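Local coordinates for monovalent Na+/H+ antiporter subunit A (Dietzia sp. DQ12-45-1b, PDB 7D3U), which probably takes part in sodium/proton antiport across the cell membrane as one subunit of the multi-chain Mrp complex, at residues 274-279 with 409-414; 307-312 with 389-394; 376-381 with 465-470; 380-385 with 496-501; 414-419 with 515-520. All coordinates share one frame; numbering follows the deposited sequence.

Contact 1. Residues 274-279 with 409-414; sequences TAVLGA and VFAATF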
# COMPACT_ATOMS: atom_id res chain seq x y z
N THR B 274 22.43 3.79 43.16
CA THR B 274 21.00 3.65 43.38
C THR B 274 20.69 3.23 44.81
O THR B 274 19.63 3.58 45.34
CB THR B 274 20.38 2.67 42.38
OG1 THR B 274 18.95 2.72 42.49
CG2 THR B 274 20.83 1.27 42.66
N ALA B 275 21.61 2.53 45.49
CA ALA B 275 21.40 2.22 46.89
C ALA B 275 21.38 3.49 47.73
O ALA B 275 20.46 3.70 48.53
CB ALA B 275 22.48 1.26 47.39
N VAL B 276 22.37 4.36 47.54
CA VAL B 276 22.43 5.60 48.30
C VAL B 276 21.23 6.49 47.96
O VAL B 276 20.55 7.00 48.85
CB VAL B 276 23.76 6.33 48.05
CG1 VAL B 276 23.83 7.58 48.90
CG2 VAL B 276 24.92 5.42 48.36
N LEU B 277 20.96 6.67 46.67
CA LEU B 277 19.87 7.54 46.23
C LEU B 277 18.51 6.86 46.28
O LEU B 277 17.54 7.41 45.77
CB LEU B 277 20.15 8.05 44.82
CG LEU B 277 21.47 8.81 44.64
CD1 LEU B 277 21.60 9.33 43.22
CD2 LEU B 277 21.57 9.94 45.65
N GLY B 278 18.42 5.66 46.83
CA GLY B 278 17.13 5.08 47.14
C GLY B 278 16.90 5.16 48.63
O GLY B 278 15.79 5.47 49.07
N ALA B 279 17.95 4.91 49.41
CA ALA B 279 17.83 5.05 50.86
C ALA B 279 17.55 6.50 51.24
O ALA B 279 16.71 6.77 52.11
CB ALA B 279 19.10 4.54 51.53
N VAL B 409 28.30 1.55 53.93
CA VAL B 409 27.99 1.94 55.30
C VAL B 409 27.09 3.17 55.32
O VAL B 409 26.19 3.28 56.15
CB VAL B 409 29.28 2.13 56.12
CG1 VAL B 409 29.00 2.65 57.51
CG2 VAL B 409 30.06 0.84 56.19
N PHE B 410 27.30 4.10 54.38
CA PHE B 410 26.39 5.24 54.25
C PHE B 410 25.00 4.78 53.86
O PHE B 410 23.99 5.21 54.44
CB PHE B 410 26.94 6.22 53.22
CG PHE B 410 27.76 7.33 53.81
CD1 PHE B 410 29.10 7.13 54.11
CD2 PHE B 410 27.20 8.57 54.04
CE1 PHE B 410 29.86 8.16 54.64
CE2 PHE B 410 27.96 9.60 54.58
CZ PHE B 410 29.29 9.39 54.88
N ALA B 411 24.93 3.89 52.86
CA ALA B 411 23.63 3.41 52.41
C ALA B 411 22.90 2.65 53.52
O ALA B 411 21.68 2.80 53.68
CB ALA B 411 23.80 2.53 51.17
N ALA B 412 23.63 1.87 54.31
CA ALA B 412 22.99 1.13 55.40
C ALA B 412 22.61 2.05 56.55
O ALA B 412 21.61 1.80 57.23
CB ALA B 412 23.92 0.02 55.89
N THR B 413 23.38 3.11 56.79
CA THR B 413 22.96 4.13 57.75
C THR B 413 21.62 4.72 57.35
O THR B 413 20.69 4.80 58.16
CB THR B 413 24.01 5.22 57.86
OG1 THR B 413 25.32 4.64 57.80
CG2 THR B 413 23.85 5.98 59.15
N PHE B 414 21.50 5.14 56.09
CA PHE B 414 20.24 5.71 55.64
C PHE B 414 19.12 4.68 55.64
O PHE B 414 17.95 5.03 55.88
CB PHE B 414 20.41 6.33 54.25
CG PHE B 414 21.25 7.57 54.24
CD1 PHE B 414 20.94 8.63 55.08
CD2 PHE B 414 22.34 7.68 53.41
CE1 PHE B 414 21.71 9.78 55.07
CE2 PHE B 414 23.11 8.83 53.40
CZ PHE B 414 22.80 9.88 54.23
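Ala411 presents its single methyl as a low bump to a shallow hollow on the opposing helix, bounded by Ala275 and Val276. Its CB lies 4.2 Å from Ala275 CB, and Val276 CG2 comes equally near from another side of the same hollow. Val276 serves this role with one branch: CG2 lies anti to its own carbonyl carbon and leans on the alanine, while CG1 turns elsewhere. One turn further on the roles are exchanged. Ala279 is now the bump, its CB settling between two features of the 409-414 helix, the carbonyl oxygen Ala411 O at 3.8 Å and Phe414 CB at 3.5 Å. Phe414 meets the alanine with its first side-chain carbon and not with its ring. Because methyl groups do most of the touching, the axes of the two short segments approach to 8.6 Å, and they run in nearly the same direction, crossing at 22°. No hydrogen bond spans the interface; it is made by close fit of apolar groups. Helix 288-308 closes one flank, where Ser298 bonds to Ala275 O and Phe302 packs on Ala411; helix 504-520 reaches the 409-414 helix through Val512 on Ala412. Close, alanine-lined pairing of near-parallel membrane helices of this kind belongs here to the helical bundle of the NADH:quinone oxidoreductase/Mrp antiporter family.

Contact 2. Residues 307-312 with 389-394; sequences IGVGTP and KSMLDA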
# COMPACT_ATOMS: atom_id res chain seq x y z
N ILE B 307 26.58 -8.27 43.97
CA ILE B 307 26.73 -9.21 42.87
C ILE B 307 27.88 -8.79 41.97
O ILE B 307 28.73 -9.60 41.59
CB ILE B 307 25.42 -9.33 42.07
CG1 ILE B 307 24.45 -10.26 42.79
CG2 ILE B 307 25.68 -9.83 40.67
CD1 ILE B 307 23.07 -10.26 42.20
N GLY B 308 27.94 -7.50 41.62
CA GLY B 308 29.02 -6.98 40.81
C GLY B 308 30.38 -7.11 41.46
O GLY B 308 31.40 -7.01 40.77
N VAL B 309 30.42 -7.29 42.79
CA VAL B 309 31.69 -7.66 43.43
C VAL B 309 32.28 -8.89 42.75
O VAL B 309 33.48 -8.95 42.47
CB VAL B 309 31.48 -7.88 44.94
CG1 VAL B 309 32.65 -8.64 45.52
CG2 VAL B 309 31.31 -6.54 45.64
N GLY B 310 31.44 -9.88 42.45
CA GLY B 310 31.81 -10.99 41.61
C GLY B 310 32.87 -11.92 42.16
O GLY B 310 33.84 -12.24 41.48
N THR B 311 32.69 -12.36 43.40
CA THR B 311 33.56 -13.35 44.03
C THR B 311 32.68 -14.38 44.71
O THR B 311 31.52 -14.11 45.03
CB THR B 311 34.51 -12.70 45.05
OG1 THR B 311 33.75 -12.13 46.13
CG2 THR B 311 35.36 -11.62 44.40
N PRO B 312 33.20 -15.60 44.93
CA PRO B 312 32.39 -16.62 45.61
C PRO B 312 31.84 -16.18 46.95
O PRO B 312 30.73 -16.58 47.32
CB PRO B 312 33.38 -17.79 45.76
CG PRO B 312 34.32 -17.62 44.63
CD PRO B 312 34.48 -16.14 44.44
N LYS B 389 31.10 -8.05 54.42
CA LYS B 389 32.28 -8.90 54.30
C LYS B 389 32.63 -9.16 52.84
O LYS B 389 33.81 -9.27 52.48
CB LYS B 389 32.04 -10.22 55.04
CG LYS B 389 32.75 -11.43 54.48
CD LYS B 389 32.41 -12.67 55.30
CE LYS B 389 32.85 -13.94 54.60
NZ LYS B 389 34.30 -13.91 54.26
N SER B 390 31.61 -9.26 51.97
CA SER B 390 31.86 -9.48 50.56
C SER B 390 32.43 -8.23 49.89
O SER B 390 33.42 -8.31 49.15
CB SER B 390 30.58 -9.92 49.87
OG SER B 390 30.79 -10.10 48.48
N MET B 391 31.81 -7.08 50.13
CA MET B 391 32.20 -5.85 49.45
C MET B 391 33.61 -5.39 49.83
O MET B 391 34.20 -4.59 49.11
CB MET B 391 31.20 -4.74 49.75
CG MET B 391 29.90 -4.86 48.98
SD MET B 391 28.70 -3.62 49.47
CE MET B 391 27.36 -3.97 48.34
N LEU B 392 34.15 -5.87 50.95
CA LEU B 392 35.46 -5.41 51.40
C LEU B 392 36.58 -5.86 50.48
O LEU B 392 37.66 -5.26 50.51
CB LEU B 392 35.73 -5.89 52.82
CG LEU B 392 35.10 -5.07 53.94
CD1 LEU B 392 35.84 -5.29 55.23
CD2 LEU B 392 35.08 -3.59 53.58
N ASP B 393 36.37 -6.90 49.67
CA ASP B 393 37.36 -7.38 48.72
C ASP B 393 36.87 -7.19 47.29
O ASP B 393 37.09 -8.03 46.42
CB ASP B 393 37.72 -8.84 48.99
CG ASP B 393 36.50 -9.73 49.12
OD1 ASP B 393 35.70 -9.81 48.16
OD2 ASP B 393 36.33 -10.35 50.19
N ALA B 394 36.19 -6.07 47.04
CA ALA B 394 35.70 -5.77 45.71
C ALA B 394 36.87 -5.55 44.75
O ALA B 394 37.97 -5.18 45.17
CB ALA B 394 34.82 -4.53 45.74
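Val309 pushes both of its methyls against the end of helix 379-391 and the turn there, and this is the tight part of the contact. CG2 lies in a small apolar notch, 4.0 Å from Met391 CG and likewise 4.0 Å from Ala394 CB. The methionine and valine side chains cross at about a right angle. The other methyl, CG1, lies anti to the backbone N (chi1 163°), which brings it beside polar atoms of Ser390: the carbonyl oxygen O at 3.7 Å and the hydroxyl OG at 3.8 Å. Two chain reversals meet here, a type I beta turn from Met391 to Ala394 and a helix-to-helix corner in which Gly310 takes positive phi and Thr311 becomes the N-cap residue of helix 312-341. With an alanine at Val309, Met391 CG and Ala394 CB would probably lose their apolar partner and a gap would open between the two turns. Leu404 of helix 402-423 and Ala314 of helix 312-341 also pack on the valine. Toward the surface the fit slackens. Thr311 OG1 and Asp393 OD1 come only to 3.6 Å without a hydrogen bond between them, and the aspartate is exposed at the surface.

Contact 3. Residues 376-381 with 465-470; sequences PPLLGF and LGLVLG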
# COMPACT_ATOMS: atom_id res chain seq x y z
N PRO B 376 20.56 -7.03 65.05
CA PRO B 376 21.35 -8.26 65.20
C PRO B 376 20.50 -9.52 65.18
O PRO B 376 20.72 -10.39 64.33
CB PRO B 376 22.05 -8.06 66.55
CG PRO B 376 22.20 -6.59 66.66
CD PRO B 376 20.97 -6.00 66.02
N PRO B 377 19.51 -9.68 66.09
CA PRO B 377 18.87 -11.00 66.19
C PRO B 377 17.84 -11.25 65.10
O PRO B 377 16.76 -11.76 65.39
CB PRO B 377 18.22 -10.95 67.57
CG PRO B 377 17.78 -9.53 67.68
CD PRO B 377 18.80 -8.70 66.93
N LEU B 378 18.18 -10.93 63.85
CA LEU B 378 17.28 -11.10 62.72
C LEU B 378 18.05 -11.75 61.58
O LEU B 378 19.23 -12.08 61.70
CB LEU B 378 16.67 -9.77 62.28
CG LEU B 378 15.24 -9.44 62.71
CD1 LEU B 378 14.27 -10.49 62.20
CD2 LEU B 378 15.13 -9.28 64.22
N LEU B 379 17.37 -11.93 60.45
CA LEU B 379 18.02 -12.44 59.24
C LEU B 379 18.63 -11.33 58.41
O LEU B 379 19.58 -11.57 57.67
CB LEU B 379 17.02 -13.23 58.39
CG LEU B 379 17.52 -13.81 57.06
CD1 LEU B 379 18.65 -14.79 57.29
CD2 LEU B 379 16.38 -14.46 56.30
N GLY B 380 18.10 -10.11 58.52
CA GLY B 380 18.68 -9.00 57.80
C GLY B 380 20.07 -8.64 58.27
O GLY B 380 20.89 -8.15 57.49
N PHE B 381 20.38 -8.90 59.54
CA PHE B 381 21.68 -8.52 60.08
C PHE B 381 22.78 -9.43 59.57
O PHE B 381 23.84 -8.95 59.15
CB PHE B 381 21.65 -8.54 61.60
CG PHE B 381 23.02 -8.57 62.22
CD1 PHE B 381 23.84 -7.46 62.18
CD2 PHE B 381 23.48 -9.71 62.85
CE1 PHE B 381 25.09 -7.49 62.75
CE2 PHE B 381 24.74 -9.74 63.42
CZ PHE B 381 25.54 -8.63 63.36
N LEU B 465 9.39 -15.76 59.92
CA LEU B 465 10.41 -16.55 59.24
C LEU B 465 11.75 -15.83 59.25
O LEU B 465 12.80 -16.46 59.39
CB LEU B 465 9.98 -16.84 57.80
CG LEU B 465 9.29 -18.19 57.57
CD1 LEU B 465 9.01 -18.38 56.10
CD2 LEU B 465 10.14 -19.32 58.11
N GLY B 466 11.73 -14.50 59.10
CA GLY B 466 12.97 -13.74 59.22
C GLY B 466 13.65 -13.96 60.56
O GLY B 466 14.86 -14.19 60.61
N LEU B 467 12.88 -13.91 61.65
CA LEU B 467 13.46 -14.11 62.97
C LEU B 467 13.99 -15.53 63.14
O LEU B 467 15.13 -15.74 63.58
CB LEU B 467 12.42 -13.79 64.04
CG LEU B 467 12.87 -13.92 65.50
CD1 LEU B 467 13.71 -12.72 65.89
CD2 LEU B 467 11.67 -14.06 66.41
N VAL B 468 13.17 -16.53 62.80
CA VAL B 468 13.57 -17.92 63.00
C VAL B 468 14.66 -18.36 62.03
O VAL B 468 15.27 -19.41 62.24
CB VAL B 468 12.37 -18.89 62.89
CG1 VAL B 468 11.20 -18.37 63.70
CG2 VAL B 468 11.98 -19.09 61.43
N LEU B 469 14.91 -17.60 60.96
CA LEU B 469 16.04 -17.88 60.09
C LEU B 469 17.28 -17.08 60.47
O LEU B 469 18.39 -17.50 60.15
CB LEU B 469 15.67 -17.58 58.63
CG LEU B 469 14.82 -18.64 57.94
CD1 LEU B 469 14.66 -18.33 56.46
CD2 LEU B 469 15.42 -20.02 58.14
N GLY B 470 17.11 -15.94 61.13
CA GLY B 470 18.26 -15.24 61.68
C GLY B 470 18.83 -15.96 62.89
O GLY B 470 20.05 -16.08 63.03
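Pro377, at the centre of an inverse gamma turn, makes the first touch with its carbonyl oxygen O, which meets the Leu467 branch CD1 at 3.2 Å. Leu378 follows and uses both ends of its fork. CD1 lies against the backbone of the 465-470 helix, 3.7 Å from Leu467 N, while CD2 meets Leu467 CD1 at 4.1 Å. Its carbonyl oxygen takes part as well: Gly470 CA lies 3.3 Å from Leu378 O in a CA-H...O contact, with 131° at the hydrogen. The lack of a side chain on Gly470 matters, since a beta carbon there would run into the backbone joining Leu378 to Leu379; Leu379 CA comes to 3.7 Å from Gly470 CA. Leu379 itself then lays CB over Gly466 O. Its CG stands anti to the backbone N (chi1 178°), carrying the fork alongside Leu469 so that the two side chains point the same way, with CD2 4.0 Å from Leu469 CB. The break between helices 362-373 and 379-391 is thus fitted to helix 457-471. Helix 312-341 covers Leu379 through Ile320, Ala324 and Leu327, and Leu367 of helix 362-373 touches both Leu378 and Leu467.

Contact 4. Residues 380-385 with 496-501; sequences GFVSKE and FGLWHG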
# COMPACT_ATOMS: atom_id res chain seq x y z
N GLY B 380 18.10 -10.11 58.52
CA GLY B 380 18.68 -9.00 57.80
C GLY B 380 20.07 -8.64 58.27
O GLY B 380 20.89 -8.15 57.49
N PHE B 381 20.38 -8.90 59.54
CA PHE B 381 21.68 -8.52 60.08
C PHE B 381 22.78 -9.43 59.57
O PHE B 381 23.84 -8.95 59.15
CB PHE B 381 21.65 -8.54 61.60
CG PHE B 381 23.02 -8.57 62.22
CD1 PHE B 381 23.84 -7.46 62.18
CD2 PHE B 381 23.48 -9.71 62.85
CE1 PHE B 381 25.09 -7.49 62.75
CE2 PHE B 381 24.74 -9.74 63.42
CZ PHE B 381 25.54 -8.63 63.36
N VAL B 382 22.57 -10.74 59.65
CA VAL B 382 23.59 -11.67 59.16
C VAL B 382 23.80 -11.48 57.66
O VAL B 382 24.93 -11.50 57.17
CB VAL B 382 23.21 -13.12 59.51
CG1 VAL B 382 21.83 -13.47 59.00
CG2 VAL B 382 24.24 -14.08 58.96
N SER B 383 22.71 -11.22 56.93
CA SER B 383 22.83 -10.98 55.49
C SER B 383 23.56 -9.68 55.20
O SER B 383 24.38 -9.62 54.28
CB SER B 383 21.45 -10.98 54.86
OG SER B 383 21.54 -10.71 53.48
N LYS B 384 23.29 -8.63 55.98
CA LYS B 384 23.96 -7.36 55.74
C LYS B 384 25.44 -7.43 56.09
O LYS B 384 26.28 -6.87 55.38
CB LYS B 384 23.27 -6.24 56.53
CG LYS B 384 22.07 -5.64 55.83
CD LYS B 384 22.39 -4.26 55.29
CE LYS B 384 21.12 -3.53 54.87
NZ LYS B 384 20.39 -4.26 53.80
N GLU B 385 25.78 -8.13 57.18
CA GLU B 385 27.19 -8.27 57.51
C GLU B 385 27.90 -9.19 56.52
O GLU B 385 29.09 -9.00 56.26
CB GLU B 385 27.36 -8.77 58.95
CG GLU B 385 27.03 -10.23 59.17
CD GLU B 385 27.54 -10.74 60.51
OE1 GLU B 385 27.33 -11.93 60.82
OE2 GLU B 385 28.15 -9.94 61.25
N PHE B 496 25.93 -18.81 58.47
CA PHE B 496 25.12 -17.69 58.94
C PHE B 496 24.81 -17.95 60.41
O PHE B 496 23.82 -18.61 60.73
CB PHE B 496 23.85 -17.55 58.11
CG PHE B 496 24.06 -17.72 56.63
CD1 PHE B 496 25.04 -17.00 55.98
CD2 PHE B 496 23.27 -18.58 55.90
CE1 PHE B 496 25.24 -17.15 54.62
CE2 PHE B 496 23.46 -18.74 54.54
CZ PHE B 496 24.45 -18.02 53.90
N GLY B 497 25.65 -17.43 61.30
CA GLY B 497 25.52 -17.78 62.69
C GLY B 497 25.61 -16.65 63.69
O GLY B 497 25.54 -16.89 64.90
N LEU B 498 25.78 -15.41 63.21
CA LEU B 498 25.89 -14.24 64.09
C LEU B 498 27.06 -14.36 65.06
O LEU B 498 26.99 -13.88 66.19
CB LEU B 498 24.59 -13.99 64.86
CG LEU B 498 23.37 -13.39 64.15
CD1 LEU B 498 22.73 -14.39 63.23
CD2 LEU B 498 22.38 -12.92 65.19
N TRP B 499 28.13 -15.02 64.63
CA TRP B 499 29.27 -15.26 65.51
C TRP B 499 29.85 -13.93 65.99
O TRP B 499 29.91 -12.95 65.25
CB TRP B 499 30.34 -16.07 64.78
CG TRP B 499 31.10 -15.30 63.74
CD1 TRP B 499 32.23 -14.56 63.92
CD2 TRP B 499 30.77 -15.18 62.35
NE1 TRP B 499 32.63 -14.00 62.74
CE2 TRP B 499 31.75 -14.36 61.76
CE3 TRP B 499 29.74 -15.69 61.55
CZ2 TRP B 499 31.73 -14.04 60.40
CZ3 TRP B 499 29.72 -15.37 60.21
CH2 TRP B 499 30.71 -14.56 59.64
N HIS B 500 30.27 -13.91 67.25
CA HIS B 500 30.84 -12.70 67.84
C HIS B 500 32.36 -12.67 67.66
O HIS B 500 33.11 -12.47 68.61
CB HIS B 500 30.46 -12.60 69.31
CG HIS B 500 30.43 -11.19 69.82
ND1 HIS B 500 30.23 -10.89 71.15
CD2 HIS B 500 30.56 -10.01 69.18
CE1 HIS B 500 30.25 -9.58 71.31
NE2 HIS B 500 30.45 -9.02 70.13
N GLY B 501 32.81 -12.87 66.43
CA GLY B 501 34.20 -12.72 66.09
C GLY B 501 34.45 -11.37 65.45
O GLY B 501 33.96 -11.10 64.35
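Glu385 N donates to Phe381 O at 2.9 Å, a helical bond one turn long between two residues that both face the loop at 496-501. Through them and Val382, the start of helix 379-391 receives the loop that precedes helix 504-520. Leu498 is the loop's main plug. Its CG sits at the edge of the Phe381 ring, in the ring plane, 3.9 Å from CD2, while its CD1 turns to Val382 CB at 4.0 Å. The forked side chain thus divides between two neighbouring side chains of the helix. Val382 also reaches the start of the loop: with CG2 anti to the backbone N, that methyl projects to 3.6 Å from Phe496 CB, the two side chains crossing at about a right angle. Phe496 is braced in turn by Trp386, whose ring it meets edge-to-face. If Leu498 were replaced by an alanine, the Phe381 ring edge and Val382 CB would probably be left without their apolar cover. Farther along, Glu385 OE1 approaches the Trp499 indole, 4.2 Å from CZ3. With no hydrogen bond between helix and loop, their contact is mainly apolar, and the buried Glu385 carboxylate meets carbon atoms here.

Contact 5. Residues 414-419 with 515-520; sequences FTFAYS and LGIVLV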
# COMPACT_ATOMS: atom_id res chain seq x y z
N PHE B 414 21.50 5.14 56.09
CA PHE B 414 20.24 5.71 55.64
C PHE B 414 19.12 4.68 55.64
O PHE B 414 17.95 5.03 55.88
CB PHE B 414 20.41 6.33 54.25
CG PHE B 414 21.25 7.57 54.24
CD1 PHE B 414 20.94 8.63 55.08
CD2 PHE B 414 22.34 7.68 53.41
CE1 PHE B 414 21.71 9.78 55.07
CE2 PHE B 414 23.11 8.83 53.40
CZ PHE B 414 22.80 9.88 54.23
N THR B 415 19.44 3.40 55.41
CA THR B 415 18.39 2.39 55.40
C THR B 415 17.89 2.11 56.82
O THR B 415 16.69 1.93 57.04
CB THR B 415 18.87 1.11 54.70
OG1 THR B 415 17.77 0.21 54.53
CG2 THR B 415 19.94 0.38 55.50
N PHE B 416 18.79 2.14 57.81
CA PHE B 416 18.35 2.04 59.19
C PHE B 416 17.52 3.26 59.57
O PHE B 416 16.52 3.15 60.28
CB PHE B 416 19.55 1.90 60.13
CG PHE B 416 19.19 1.92 61.59
CD1 PHE B 416 18.82 0.76 62.24
CD2 PHE B 416 19.21 3.10 62.31
CE1 PHE B 416 18.49 0.78 63.58
CE2 PHE B 416 18.88 3.12 63.64
CZ PHE B 416 18.52 1.96 64.28
N ALA B 417 17.93 4.44 59.09
CA ALA B 417 17.17 5.65 59.36
C ALA B 417 15.74 5.53 58.86
O ALA B 417 14.78 5.78 59.60
CB ALA B 417 17.86 6.86 58.73
N TYR B 418 15.56 5.13 57.59
CA TYR B 418 14.21 5.09 57.06
C TYR B 418 13.41 3.91 57.60
O TYR B 418 12.18 4.00 57.70
CB TYR B 418 14.21 5.13 55.53
CG TYR B 418 14.55 3.87 54.76
CD1 TYR B 418 13.77 2.72 54.86
CD2 TYR B 418 15.62 3.86 53.87
CE1 TYR B 418 14.09 1.59 54.14
CE2 TYR B 418 15.93 2.73 53.15
CZ TYR B 418 15.16 1.60 53.29
OH TYR B 418 15.48 0.48 52.57
N SER B 419 14.06 2.81 57.99
CA SER B 419 13.30 1.73 58.64
C SER B 419 12.82 2.15 60.02
O SER B 419 11.69 1.83 60.42
CB SER B 419 14.15 0.47 58.72
OG SER B 419 15.28 0.68 59.54
N LEU B 515 25.35 5.30 63.84
CA LEU B 515 25.10 6.49 63.03
C LEU B 515 23.64 6.58 62.60
O LEU B 515 23.13 7.69 62.44
CB LEU B 515 26.02 6.51 61.81
CG LEU B 515 27.42 7.09 61.99
CD1 LEU B 515 28.25 6.24 62.93
CD2 LEU B 515 28.11 7.25 60.65
N GLY B 516 22.95 5.45 62.46
CA GLY B 516 21.54 5.51 62.11
C GLY B 516 20.68 5.99 63.25
O GLY B 516 19.71 6.72 63.04
N ILE B 517 21.00 5.58 64.48
CA ILE B 517 20.31 6.12 65.64
C ILE B 517 20.58 7.62 65.76
O ILE B 517 19.66 8.42 65.98
CB ILE B 517 20.73 5.37 66.92
CG1 ILE B 517 20.07 3.99 66.96
CG2 ILE B 517 20.36 6.17 68.15
CD1 ILE B 517 20.39 3.20 68.20
N VAL B 518 21.85 8.01 65.58
CA VAL B 518 22.20 9.43 65.59
C VAL B 518 21.44 10.19 64.52
O VAL B 518 21.05 11.34 64.71
CB VAL B 518 23.73 9.58 65.43
CG1 VAL B 518 24.09 10.95 64.86
CG2 VAL B 518 24.43 9.35 66.76
N LEU B 519 21.19 9.54 63.38
CA LEU B 519 20.47 10.20 62.28
C LEU B 519 18.99 10.33 62.60
O LEU B 519 18.40 11.40 62.38
CB LEU B 519 20.68 9.40 60.99
CG LEU B 519 20.64 10.17 59.68
CD1 LEU B 519 21.38 9.40 58.60
CD2 LEU B 519 19.21 10.42 59.25
N VAL B 520 18.37 9.27 63.11
CA VAL B 520 16.93 9.30 63.35
C VAL B 520 16.59 10.20 64.53
O VAL B 520 15.47 10.73 64.60
CB VAL B 520 16.38 7.87 63.55
CG1 VAL B 520 17.03 7.20 64.74
CG2 VAL B 520 14.86 7.88 63.69
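Phe416 and Leu519, with Ala417 beside them, give most of the buried surface. The phenylalanine extends CG anti to its backbone N (chi1 175°), carrying the ring across to the bare backbone of Gly516. There CD2 lies 3.4 Å from Gly516 CA, and Gly516 O lies in the ring plane at its edge. The ring then runs on to Ile517, crossing that side chain obliquely with CE2 3.6 Å from CG1. A beta carbon on Gly516 would collide with Phe416 CD2. Leu519 answers from the other helix by splitting its fork: CD1 meets the Phe414 ring at CE1, 3.6 Å away, and CD2 rests 3.8 Å from Ala417 CB. The Leu519 and Phe414 side chains cross at about a right angle. With Ala417 and Gly516 nearest each other in backbone register, the axes of the two segments come within 8.2 Å while crossing at -48°. Ile517 lies on the surface and may face lipid. Around this pair, helix 261-284 brings Met283 against both Phe414 and Leu519, and helix 362-373 packs Ala373 on Phe416; Tyr418, turned away from helix 504-520, bonds to Ser295 and Gln299 of helix 288-308.

Following the chain from the N terminus, contact 1 opens in helix 261-284 and closes in helix 402-423; nested inside its loop, contact 2 joins the end of helix 288-308 to that of helix 379-391. Contacts 3 and 4 start from overlapping residues at and just before the beginning of helix 379-391 and close later, on helix 457-471 and the loop before helix 504-520, each crossing contacts 1 and 2. Contact 5 follows contact 1 in series, crosses contacts 3 and 4, and ties helix 402-423 to helix 504-520. Contacts 1 and 5 share Phe414 and touch where Thr413 CG2 meets Gly516 N, whereas contacts 3 and 4 meet where Leu498 packs on Gly470.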